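Local coordinates for putative gdp-fucose protein o-fucosyltransferase 1 (PDB 3ZY2) that belongs to the GT-B clan of glycosyltransferases, in the protein O-fucosyltransferase family, and holds guanosine-5'-diphosphate in its pocket, at residues Q270-V275 / K301-E306; H115-N120 / D130-G135; R342-D345 / P351-S354. All blocks are in the same frame, centred on the assembly; numbering follows the deposited sequence.

Contact 1: Q270-V275 / K301-E306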
loop_
_atom_site.group_PDB
_atom_site.type_symbol
_atom_site.label_atom_id
_atom_site.label_comp_id
_atom_site.label_asym_id
_atom_site.label_seq_id
_atom_site.Cartn_x
_atom_site.Cartn_y
_atom_site.Cartn_z
ATOM N N GLN A 270 -8.084 -4.913 40.163
ATOM C CA GLN A 270 -8.614 -5.985 39.333
ATOM C C GLN A 270 -7.886 -7.321 39.540
ATOM O O GLN A 270 -8.523 -8.373 39.561
ATOM C CB GLN A 270 -8.657 -5.545 37.867
ATOM C CG GLN A 270 -9.716 -4.463 37.644
ATOM C CD GLN A 270 -9.568 -3.730 36.340
ATOM O OE1 GLN A 270 -9.384 -2.503 36.310
ATOM N NE2 GLN A 270 -9.692 -4.457 35.247
ATOM N N ILE A 271 -6.575 -7.283 39.745
ATOM C CA ILE A 271 -5.816 -8.505 40.081
ATOM C C ILE A 271 -6.314 -9.108 41.393
ATOM O O ILE A 271 -6.503 -10.319 41.506
ATOM C CB ILE A 271 -4.312 -8.222 40.187
ATOM C CG1 ILE A 271 -3.729 -7.955 38.784
ATOM C CG2 ILE A 271 -3.576 -9.417 40.856
ATOM C CD1 ILE A 271 -2.263 -7.537 38.772
ATOM N N VAL A 272 -6.526 -8.265 42.396
ATOM C CA VAL A 272 -7.008 -8.746 43.669
ATOM C C VAL A 272 -8.410 -9.359 43.524
ATOM O O VAL A 272 -8.684 -10.407 44.088
ATOM C CB VAL A 272 -7.039 -7.604 44.710
ATOM C CG1 VAL A 272 -7.840 -8.010 45.941
ATOM C CG2 VAL A 272 -5.626 -7.217 45.098
ATOM N N GLU A 273 -9.271 -8.706 42.739
ATOM C CA GLU A 273 -10.609 -9.218 42.474
ATOM C C GLU A 273 -10.552 -10.607 41.826
ATOM O O GLU A 273 -11.236 -11.534 42.243
ATOM C CB GLU A 273 -11.373 -8.223 41.584
ATOM C CG GLU A 273 -12.864 -8.423 41.604
ATOM C CD GLU A 273 -13.330 -9.528 40.683
ATOM O OE1 GLU A 273 -12.802 -9.634 39.551
ATOM O OE2 GLU A 273 -14.234 -10.294 41.098
ATOM N N LYS A 274 -9.698 -10.747 40.822
ATOM C CA LYS A 274 -9.606 -12.015 40.101
ATOM C C LYS A 274 -8.961 -13.096 40.959
ATOM O O LYS A 274 -9.359 -14.248 40.891
ATOM C CB LYS A 274 -8.849 -11.846 38.785
ATOM C CG LYS A 274 -9.521 -10.879 37.792
ATOM C CD LYS A 274 -10.870 -11.385 37.345
ATOM C CE LYS A 274 -11.539 -10.413 36.364
ATOM N NZ LYS A 274 -12.901 -10.902 36.004
ATOM N N VAL A 275 -7.975 -12.729 41.782
ATOM C CA VAL A 275 -7.407 -13.681 42.744
ATOM C C VAL A 275 -8.500 -14.242 43.665
ATOM O O VAL A 275 -8.602 -15.449 43.883
ATOM C CB VAL A 275 -6.269 -13.030 43.559
ATOM C CG1 VAL A 275 -5.973 -13.798 44.849
ATOM C CG2 VAL A 275 -5.013 -12.966 42.711
ATOM N N LYS A 301 -0.930 -9.364 49.936
ATOM C CA LYS A 301 -0.653 -9.762 51.323
ATOM C C LYS A 301 -1.847 -10.382 52.064
ATOM O O LYS A 301 -1.664 -11.405 52.732
ATOM C CB LYS A 301 -0.041 -8.602 52.122
ATOM C CG LYS A 301 1.430 -8.398 51.827
ATOM C CD LYS A 301 2.094 -7.453 52.809
ATOM C CE LYS A 301 3.561 -7.240 52.435
ATOM N NZ LYS A 301 4.144 -6.117 53.228
ATOM N N PRO A 302 -3.063 -9.790 51.943
ATOM C CA PRO A 302 -4.224 -10.398 52.621
ATOM C C PRO A 302 -4.522 -11.838 52.192
ATOM O O PRO A 302 -5.158 -12.581 52.951
ATOM C CB PRO A 302 -5.383 -9.490 52.225
ATOM C CG PRO A 302 -4.751 -8.169 51.953
ATOM C CD PRO A 302 -3.450 -8.533 51.268
ATOM N N TYR A 303 -4.050 -12.234 51.010
ATOM C CA TYR A 303 -4.272 -13.575 50.497
ATOM C C TYR A 303 -3.072 -14.486 50.722
ATOM O O TYR A 303 -3.168 -15.683 50.476
ATOM C CB TYR A 303 -4.584 -13.492 49.000
ATOM C CG TYR A 303 -5.914 -12.863 48.722
ATOM C CD1 TYR A 303 -6.037 -11.486 48.578
ATOM C CD2 TYR A 303 -7.062 -13.642 48.643
ATOM C CE1 TYR A 303 -7.288 -10.896 48.357
ATOM C CE2 TYR A 303 -8.305 -13.075 48.427
ATOM C CZ TYR A 303 -8.413 -11.714 48.280
ATOM O OH TYR A 303 -9.656 -11.170 48.043
ATOM N N GLU A 304 -1.960 -13.920 51.214
ATOM C CA GLU A 304 -0.726 -14.678 51.490
ATOM C C GLU A 304 -0.288 -15.447 50.244
ATOM O O GLU A 304 0.036 -16.644 50.292
ATOM C CB GLU A 304 -0.890 -15.594 52.707
ATOM C CG GLU A 304 -1.131 -14.851 54.021
ATOM C CD GLU A 304 -1.014 -15.771 55.237
ATOM O OE1 GLU A 304 -1.306 -16.987 55.119
ATOM O OE2 GLU A 304 -0.624 -15.275 56.307
ATOM N N ILE A 305 -0.309 -14.748 49.111
ATOM C CA ILE A 305 0.255 -15.278 47.874
ATOM C C ILE A 305 1.115 -14.204 47.240
ATOM O O ILE A 305 1.060 -13.045 47.679
ATOM C CB ILE A 305 -0.839 -15.760 46.875
ATOM C CG1 ILE A 305 -1.682 -14.610 46.348
ATOM C CG2 ILE A 305 -1.707 -16.836 47.502
ATOM C CD1 ILE A 305 -2.381 -14.964 45.071
ATOM N N GLU A 306 1.895 -14.584 46.220
ATOM C CA GLU A 306 2.810 -13.643 45.558
ATOM C C GLU A 306 2.675 -13.676 44.055
ATOM O O GLU A 306 2.166 -14.649 43.488
ATOM C CB GLU A 306 4.273 -13.915 45.948
ATOM C CG GLU A 306 4.598 -13.495 47.380
ATOM C CD GLU A 306 6.095 -13.520 47.708
ATOM O OE1 GLU A 306 6.897 -14.143 46.972
ATOM O OE2 GLU A 306 6.470 -12.896 48.725
#
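Val-275 sets one methyl, CG1, over a face of the Tyr-303 ring, a CH-pi contact in which CG1 lies 4.1 Å from the ring centroid and 19° off the ring normal. The two side chains run past each other in opposite directions, and the methyl sits toward the rim of the ring, near CG and CD2. The same CG1 also meets the end of Ile-305 head-on, 3.8 Å from its CD1. One helical turn earlier, Val-272 comes in across the side chain of Tyr-303 at about a right angle, and its CG1 is 3.8 Å from Tyr-303 CE1, approaching obliquely. In both valines CG1 stands anti to the backbone N (chi1 161° in Val-275), which directs that branch to the partner segment. The contact belongs to a Rossmann-like domain of the GT-B fold: helix 264-278 leads into strand 282-287, and the 301-306 segment joins helix 293-300 to the edge strand 307-308. Side chains of helix 293-300 extend the apolar seam, with Ala-299 against Val-272 and Leu-300 against Val-275. The helical bond from Val-275 N to Ile-271 O (2.8 Å) is part of the helix that carries both valines on one side. In the 301-306 segment a short 3-10 turn, closed by Glu-304 N to Lys-301 O at 3.0 Å, presents the tyrosine. Glu-304 then takes positive phi, and the chain turns so that Ile-305 also faces the helix, before Glu-306 makes backbone hydrogen bonding with Val-283. Lys-301 is tied back to Glu-298 by a salt bridge.

Contact 2: H115-N120 / D130-G135; sequences HSKEGN and DVSFVG
Lys-117 reaches across to Ser-132 and the carbonyl of Val-131 in the far loop, although its charge is paired with Asp-127 of the helix between the two segments. The two loops flank helix 122-128 in a beta-alpha-beta unit that leads from strand 95-98 to the neighbouring edge strand 135-138 of the parallel sheet. The lysine NZ donates a weak hydrogen bond to Ser-132 OG at 3.4 Å. Its position beside the backbone carbonyl of Val-131 is doubtful in detail, because the adjoining CE is modelled too close to that oxygen. The stronger partner of the ammonium is Asp-127, with which it forms a salt bridge, so the charge is probably held mainly from the helix. The far loop starts where the helix is closed by a Schellman motif, with Asp-130 at positive phi as the C-prime residue, Val-131 N bonded to Trp-126 O and Asp-130 N to Asp-127 O. Trp-126 also meets the Phe-133 ring edge to face, and Val-131 CG1 lies over one face of that ring, 3.8 Å above its plane. Across the contact Ser-116, in a type I beta turn from His-115 to Glu-118, offers carbon rather than its hydroxyl: its CB approaches the phenyl ring obliquely, 4.0 Å from Phe-133 CE2.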
loop_
_atom_site.group_PDB
_atom_site.type_symbol
_atom_site.label_atom_id
_atom_site.label_comp_id
_atom_site.label_asym_id
_atom_site.label_seq_id
_atom_site.Cartn_x
_atom_site.Cartn_y
_atom_site.Cartn_z
ATOM N N HIS A 115 9.099 -1.827 -4.708
ATOM C CA HIS A 115 10.246 -1.483 -3.839
ATOM C C HIS A 115 10.383 -2.331 -2.564
ATOM O O HIS A 115 10.493 -1.823 -1.446
ATOM C CB HIS A 115 10.278 0.025 -3.568
ATOM C CG HIS A 115 10.353 0.840 -4.819
ATOM N ND1 HIS A 115 11.484 0.887 -5.606
ATOM C CD2 HIS A 115 9.429 1.611 -5.443
ATOM C CE1 HIS A 115 11.257 1.661 -6.653
ATOM N NE2 HIS A 115 10.016 2.108 -6.579
ATOM N N SER A 116 10.414 -3.645 -2.768
ATOM C CA SER A 116 10.251 -4.628 -1.685
ATOM C C SER A 116 11.371 -4.716 -0.654
ATOM O O SER A 116 11.171 -5.264 0.438
ATOM C CB SER A 116 10.013 -6.012 -2.286
ATOM O OG SER A 116 8.813 -6.017 -3.026
ATOM N N LYS A 117 12.551 -4.208 -0.999
ATOM C CA LYS A 117 13.714 -4.285 -0.120
ATOM C C LYS A 117 14.165 -2.950 0.484
ATOM O O LYS A 117 15.205 -2.886 1.155
ATOM C CB LYS A 117 14.893 -4.932 -0.856
ATOM C CG LYS A 117 15.071 -6.417 -0.589
ATOM C CD LYS A 117 16.566 -6.713 -0.521
ATOM C CE LYS A 117 16.915 -8.065 -1.012
ATOM N NZ LYS A 117 18.370 -8.362 -0.774
ATOM N N GLU A 118 13.414 -1.875 0.255
ATOM C CA GLU A 118 13.790 -0.621 0.911
ATOM C C GLU A 118 13.284 -0.542 2.353
ATOM O O GLU A 118 12.145 -0.937 2.662
ATOM C CB GLU A 118 13.455 0.632 0.084
ATOM C CG GLU A 118 11.985 0.961 -0.093
ATOM C CD GLU A 118 11.754 2.370 -0.650
ATOM O OE1 GLU A 118 12.272 2.691 -1.747
ATOM O OE2 GLU A 118 11.053 3.160 0.016
ATOM N N GLY A 119 14.166 -0.067 3.228
ATOM C CA GLY A 119 13.856 0.096 4.639
ATOM C C GLY A 119 14.132 -1.139 5.477
ATOM O O GLY A 119 14.684 -2.133 4.995
ATOM N N ASN A 120 13.739 -1.049 6.743
ATOM C CA ASN A 120 13.948 -2.098 7.733
ATOM C C ASN A 120 12.572 -2.456 8.298
ATOM O O ASN A 120 11.818 -1.559 8.698
ATOM C CB ASN A 120 14.874 -1.559 8.831
ATOM C CG ASN A 120 15.649 -2.659 9.570
ATOM O OD1 ASN A 120 15.068 -3.591 10.125
ATOM N ND2 ASN A 120 16.971 -2.507 9.620
ATOM N N ASP A 130 19.364 -14.310 1.221
ATOM C CA ASP A 130 20.113 -14.044 -0.014
ATOM C C ASP A 130 19.209 -13.883 -1.238
ATOM O O ASP A 130 19.548 -14.340 -2.341
ATOM C CB ASP A 130 21.178 -15.143 -0.246
ATOM C CG ASP A 130 22.225 -15.193 0.864
ATOM O OD1 ASP A 130 22.764 -14.122 1.238
ATOM O OD2 ASP A 130 22.521 -16.309 1.359
ATOM N N VAL A 131 18.071 -13.208 -1.036
ATOM C CA VAL A 131 17.087 -12.963 -2.102
ATOM C C VAL A 131 17.131 -11.500 -2.537
ATOM O O VAL A 131 17.097 -10.600 -1.696
ATOM C CB VAL A 131 15.632 -13.372 -1.668
ATOM C CG1 VAL A 131 14.563 -12.806 -2.624
ATOM C CG2 VAL A 131 15.510 -14.894 -1.572
ATOM N N SER A 132 17.259 -11.291 -3.842
ATOM C CA SER A 132 17.041 -9.987 -4.460
ATOM C C SER A 132 15.994 -10.163 -5.550
ATOM O O SER A 132 15.831 -11.253 -6.097
ATOM C CB SER A 132 18.343 -9.406 -5.021
ATOM O OG SER A 132 19.228 -9.082 -3.960
ATOM N N PHE A 133 15.252 -9.097 -5.839
ATOM C CA PHE A 133 14.174 -9.177 -6.810
ATOM C C PHE A 133 14.560 -8.508 -8.120
ATOM O O PHE A 133 15.290 -7.518 -8.120
ATOM C CB PHE A 133 12.894 -8.551 -6.245
ATOM C CG PHE A 133 12.367 -9.265 -5.027
ATOM C CD1 PHE A 133 11.726 -10.496 -5.152
ATOM C CD2 PHE A 133 12.548 -8.722 -3.763
ATOM C CE1 PHE A 133 11.255 -11.167 -4.023
ATOM C CE2 PHE A 133 12.080 -9.377 -2.640
ATOM C CZ PHE A 133 11.430 -10.597 -2.771
ATOM N N VAL A 134 14.051 -9.044 -9.224
ATOM C CA VAL A 134 14.448 -8.572 -10.564
ATOM C C VAL A 134 13.297 -7.976 -11.386
ATOM O O VAL A 134 13.475 -7.606 -12.551
ATOM C CB VAL A 134 15.117 -9.697 -11.369
ATOM C CG1 VAL A 134 16.306 -10.287 -10.608
ATOM C CG2 VAL A 134 14.105 -10.771 -11.748
ATOM N N GLY A 135 12.118 -7.892 -10.775
ATOM C CA GLY A 135 10.910 -7.401 -11.452
ATOM C C GLY A 135 9.726 -7.453 -10.508
ATOM O O GLY A 135 9.827 -8.013 -9.413
#

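Contact 3: R342-D345 / P351-S354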
loop_
_atom_site.group_PDB
_atom_site.type_symbol
_atom_site.label_atom_id
_atom_site.label_comp_id
_atom_site.label_asym_id
_atom_site.label_seq_id
_atom_site.Cartn_x
_atom_site.Cartn_y
_atom_site.Cartn_z
ATOM N N ARG A 342 -6.477 -15.967 21.798
ATOM C CA ARG A 342 -6.777 -16.957 20.754
ATOM C C ARG A 342 -6.309 -18.371 21.106
ATOM O O ARG A 342 -6.997 -19.361 20.790
ATOM C CB ARG A 342 -6.161 -16.531 19.416
ATOM C CG ARG A 342 -6.779 -15.253 18.869
ATOM C CD ARG A 342 -6.283 -14.937 17.454
ATOM N NE ARG A 342 -4.824 -14.856 17.381
ATOM C CZ ARG A 342 -4.148 -13.740 17.130
ATOM N NH1 ARG A 342 -4.779 -12.584 16.945
ATOM N NH2 ARG A 342 -2.827 -13.796 17.036
ATOM N N GLU A 343 -5.147 -18.465 21.744
ATOM C CA GLU A 343 -4.647 -19.772 22.146
ATOM C C GLU A 343 -5.595 -20.372 23.177
ATOM O O GLU A 343 -5.997 -21.548 23.086
ATOM C CB GLU A 343 -3.212 -19.668 22.685
ATOM C CG GLU A 343 -2.704 -21.057 23.125
ATOM C CD GLU A 343 -1.217 -21.109 23.430
ATOM O OE1 GLU A 343 -0.509 -20.184 23.004
ATOM O OE2 GLU A 343 -0.774 -22.102 24.050
ATOM N N ARG A 344 -5.985 -19.557 24.140
ATOM C CA ARG A 344 -6.893 -20.032 25.186
ATOM C C ARG A 344 -8.260 -20.382 24.628
ATOM O O ARG A 344 -8.892 -21.340 25.077
ATOM C CB ARG A 344 -7.003 -19.007 26.302
ATOM C CG ARG A 344 -5.665 -18.850 27.029
ATOM C CD ARG A 344 -5.779 -17.809 28.166
ATOM N NE ARG A 344 -6.647 -18.265 29.277
ATOM C CZ ARG A 344 -6.267 -19.132 30.213
ATOM N NH1 ARG A 344 -5.034 -19.642 30.196
ATOM N NH2 ARG A 344 -7.121 -19.497 31.177
ATOM N N ASP A 345 -8.696 -19.646 23.618
ATOM C CA ASP A 345 -9.988 -19.940 22.998
ATOM C C ASP A 345 -9.973 -21.207 22.149
ATOM O O ASP A 345 -10.994 -21.902 22.071
ATOM C CB ASP A 345 -10.354 -18.783 22.093
ATOM C CG ASP A 345 -10.891 -17.570 22.846
ATOM O OD1 ASP A 345 -11.197 -17.654 24.062
ATOM O OD2 ASP A 345 -11.063 -16.524 22.170
ATOM N N PRO A 351 -12.802 -23.632 25.348
ATOM C CA PRO A 351 -11.968 -22.456 25.700
ATOM C C PRO A 351 -11.592 -22.449 27.175
ATOM O O PRO A 351 -12.351 -22.920 28.034
ATOM C CB PRO A 351 -12.872 -21.259 25.397
ATOM C CG PRO A 351 -14.268 -21.832 25.347
ATOM C CD PRO A 351 -14.119 -23.230 24.825
ATOM N N ARG A 352 -10.402 -21.930 27.445
ATOM C CA ARG A 352 -9.951 -21.655 28.792
ATOM C C ARG A 352 -10.278 -20.191 29.086
ATOM O O ARG A 352 -10.161 -19.342 28.188
ATOM C CB ARG A 352 -8.450 -21.913 28.876
ATOM C CG ARG A 352 -8.029 -23.368 28.774
ATOM C CD ARG A 352 -6.466 -23.547 28.871
ATOM N NE ARG A 352 -6.113 -24.968 28.830
ATOM C CZ ARG A 352 -4.886 -25.483 28.758
ATOM N NH1 ARG A 352 -3.812 -24.708 28.700
ATOM N NH2 ARG A 352 -4.736 -26.812 28.719
ATOM N N PRO A 353 -10.675 -19.876 30.323
ATOM C CA PRO A 353 -11.190 -18.529 30.572
ATOM C C PRO A 353 -10.188 -17.388 30.523
ATOM O O PRO A 353 -9.042 -17.517 30.982
ATOM C CB PRO A 353 -11.784 -18.620 31.969
ATOM C CG PRO A 353 -11.051 -19.707 32.615
ATOM C CD PRO A 353 -10.755 -20.726 31.525
ATOM N N SER A 354 -10.650 -16.270 29.983
ATOM C CA SER A 354 -9.868 -15.062 29.913
ATOM C C SER A 354 -10.727 -13.856 30.282
ATOM O O SER A 354 -11.975 -13.910 30.232
ATOM C CB SER A 354 -9.296 -14.857 28.509
ATOM O OG SER A 354 -8.537 -16.001 28.092
HETATM O O HOH W 1 -10.357 -17.304 26.639
#
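Arg-344 folds back against Pro-353 and Ser-354 and carries the tight half of a contact that closes the beta-alpha-beta connection from strand 327-330 through helix 335-346 to the edge strand 354-356. A bend at chi3 (68°) turns the edge of the guanidinium to Pro-353 O and Ser-354 OG. There Arg-344 NH2 donates to Pro-353 O at 2.8 Å, the acceptor lying slightly out of the guanidinium plane, while NE makes weak bonds to the same carbonyl oxygen and to Ser-354 OG (3.2 Å). Arg-352 CB lies over one face of this group, toward its NH2 rim, 3.6 Å above the plane. With NH1 bonded to Ala-325 O, bonds at NE, NH2 and NH1 probably restrict its rotation. The backbones close up beside it: Arg-352 N donates to Arg-344 O at 2.9 Å, and Pro-351 CA adds a CA-H...O contact to the same oxygen.

The other half is looser and more exposed. Pro-351 lies across Asp-345 at about a right angle, in van der Waals contact, and the long chain of Arg-352 leads away to reach Gly-323 O. Asp-345 keeps OD2 for a salt bridge with Lys-341, and OD1 meets the facing loop through a water. That water donates to Asp-345 OD1 (2.7 Å) and to Arg-352 O (2.6 Å), and accepts from Ser-354 OG at 2.7 Å.

In the fold
Contacts 1 and 3 belong to the same five-stranded parallel sheet but lie at its two outermost strands, 307-308 and 354-356, with centres about 22 Å apart. Contact 2 borders an edge of the six-stranded sheet, its centre about 52 Å from that of contact 1 and on the other side of the chain's centre. All three are partly buried or superficial, and chemistry varies with place. Contact 1 is purely apolar across its segments, contact 2 mixes a ring contact with a lysine anchored on the intervening helix, and contact 3, a surface contact, is built on backbone and guanidinium bonds plus water. The Arg-344 side chain of contact 3 is about 14 Å from guanosine-5'-diphosphate, and its helix 335-346 begins at pocket residues Thr-335 and Phe-336.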